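Local coordinates for protein CRISPR-associated endonuclease Cas1 (Thermotoga maritima, PDB 4XTK) that probably acts as a metal-dependent endonuclease on double-stranded DNA in CRISPR adaptive immunity, working as a homodimer that joins with Cas2, at residues Met43-Phe48 and Ile66-Phe71. Sequence-based numbering, arbitrary orientation.
Sequences MDIKVF and IPIHFF
Ile-45 and Val-47 each bind the neighbouring strand through both their N-H and their C=O, the alternating ladder of a parallel sheet. Strands 44-47 and 68-71 run parallel, their axes 15° apart and 4.6 Å from each other at closest approach. Ile-45 N donates to Pro-67 O and its O accepts from His-69 N; Val-47 N then reaches His-69 O at 2.8 Å, almost straight, and Val-47 O takes Phe-71 N. On one face Ile-45, Val-47, Ile-68 and Phe-70 gather. With CG1 anti to the backbone N (chi1 175°), Ile-68 extends CD1 to within 3.5 Å of Val-47 CG2. On the other face, which carries Lys-46 and His-69, Lys-46 NZ forms a salt bridge with Asp-44 OD2 (3.0 Å), and this same oxygen lies in the plane of the His-69 ring, at its edge, 3.1 Å from CD2. At the end of the ladder the Phe-48 and Phe-71 rings form an offset stack, centroids 4.6 Å apart and planes at 11°, while Lys-46 CB packs against Phe-71 CE1. Asp-44 OD1 is hydrogen-bonded to Ser-10 OG of strand 9-13, and His-69 ND1 to Thr-80 OG1 of strand 77-83. Strands 44-47 and 68-71 are the central pair of a four-stranded mixed sheet in the N-terminal beta-rich domain of Cas1; Leu-61 of helix 55-63, in the connection from the first of this pair to the second, covers Ile-45 and Ile-68, and Leu-58 of the second subunit packs on Phe-70.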
# COMPACT_ATOMS: atom_id res chain seq x y z
N MET E 43 12.69 5.11 11.73
CA MET E 43 11.83 5.52 10.62
C MET E 43 10.46 4.84 10.61
O MET E 43 9.51 5.42 10.12
CB MET E 43 12.53 5.31 9.28
CG MET E 43 12.83 3.89 8.91
SD MET E 43 13.37 3.89 7.20
CE MET E 43 11.88 4.49 6.39
N ASP E 44 10.36 3.61 11.11
CA ASP E 44 9.06 2.95 11.16
C ASP E 44 9.00 1.81 12.17
O ASP E 44 10.03 1.30 12.62
CB ASP E 44 8.68 2.42 9.78
CG ASP E 44 9.55 1.27 9.34
OD1 ASP E 44 10.79 1.39 9.43
OD2 ASP E 44 8.99 0.24 8.92
N ILE E 45 7.78 1.41 12.52
CA ILE E 45 7.56 0.30 13.44
C ILE E 45 6.74 -0.83 12.82
O ILE E 45 5.68 -0.59 12.24
CB ILE E 45 6.85 0.79 14.72
CG1 ILE E 45 7.67 1.89 15.40
CG2 ILE E 45 6.61 -0.37 15.68
CD1 ILE E 45 6.90 2.66 16.45
N LYS E 46 7.23 -2.06 12.95
CA LYS E 46 6.51 -3.24 12.48
C LYS E 46 6.01 -4.11 13.64
O LYS E 46 6.81 -4.69 14.38
CB LYS E 46 7.40 -4.07 11.55
CG LYS E 46 7.83 -3.37 10.27
CD LYS E 46 8.89 -4.21 9.56
CE LYS E 46 9.53 -3.51 8.37
NZ LYS E 46 8.63 -2.52 7.71
N VAL E 47 4.70 -4.21 13.78
CA VAL E 47 4.07 -4.91 14.89
C VAL E 47 3.58 -6.31 14.53
O VAL E 47 2.64 -6.47 13.75
CB VAL E 47 2.87 -4.11 15.43
CG1 VAL E 47 2.15 -4.89 16.52
CG2 VAL E 47 3.32 -2.77 15.93
N PHE E 48 4.24 -7.34 15.06
CA PHE E 48 3.78 -8.71 14.87
C PHE E 48 2.97 -9.28 16.04
O PHE E 48 2.35 -10.34 15.92
CB PHE E 48 4.98 -9.61 14.60
CG PHE E 48 5.68 -9.28 13.32
CD1 PHE E 48 6.64 -8.30 13.28
CD2 PHE E 48 5.37 -9.96 12.16
CE1 PHE E 48 7.29 -8.00 12.11
CE2 PHE E 48 6.02 -9.67 10.98
CZ PHE E 48 6.98 -8.68 10.96
N ILE E 66 6.35 8.90 12.12
CA ILE E 66 6.68 7.48 12.12
C ILE E 66 5.47 6.62 11.82
O ILE E 66 4.55 6.53 12.64
CB ILE E 66 7.25 7.04 13.48
CG1 ILE E 66 8.54 7.79 13.80
CG2 ILE E 66 7.46 5.53 13.51
CD1 ILE E 66 9.05 7.55 15.20
N PRO E 67 5.46 5.96 10.65
CA PRO E 67 4.35 5.05 10.37
C PRO E 67 4.53 3.74 11.11
O PRO E 67 5.65 3.38 11.49
CB PRO E 67 4.43 4.85 8.85
CG PRO E 67 5.80 5.30 8.45
CD PRO E 67 6.52 5.84 9.65
N ILE E 68 3.43 3.05 11.34
CA ILE E 68 3.48 1.77 12.02
C ILE E 68 2.77 0.72 11.17
O ILE E 68 1.61 0.90 10.78
CB ILE E 68 2.88 1.86 13.45
CG1 ILE E 68 2.83 0.50 14.13
CG2 ILE E 68 1.49 2.49 13.44
CD1 ILE E 68 2.48 0.60 15.59
N HIS E 69 3.50 -0.34 10.84
CA HIS E 69 2.98 -1.43 10.01
C HIS E 69 2.48 -2.58 10.87
O HIS E 69 3.11 -2.94 11.87
CB HIS E 69 4.06 -1.94 9.05
CG HIS E 69 4.73 -0.87 8.25
ND1 HIS E 69 4.09 -0.21 7.22
CD2 HIS E 69 5.98 -0.36 8.31
CE1 HIS E 69 4.92 0.67 6.69
NE2 HIS E 69 6.07 0.59 7.33
N PHE E 70 1.36 -3.17 10.48
CA PHE E 70 0.75 -4.25 11.25
C PHE E 70 0.79 -5.58 10.49
O PHE E 70 0.49 -5.64 9.29
CB PHE E 70 -0.69 -3.89 11.63
CG PHE E 70 -0.79 -2.71 12.56
CD1 PHE E 70 -0.70 -2.89 13.93
CD2 PHE E 70 -0.96 -1.43 12.07
CE1 PHE E 70 -0.79 -1.82 14.79
CE2 PHE E 70 -1.05 -0.35 12.93
CZ PHE E 70 -0.97 -0.54 14.29
N PHE E 71 1.15 -6.64 11.20
CA PHE E 71 1.19 -7.99 10.64
C PHE E 71 0.45 -8.98 11.55
O PHE E 71 0.42 -8.80 12.77
CB PHE E 71 2.64 -8.45 10.43
CG PHE E 71 3.44 -7.55 9.54
CD1 PHE E 71 4.05 -6.42 10.06
CD2 PHE E 71 3.58 -7.83 8.19
CE1 PHE E 71 4.79 -5.58 9.24
CE2 PHE E 71 4.31 -7.00 7.37
CZ PHE E 71 4.92 -5.87 7.90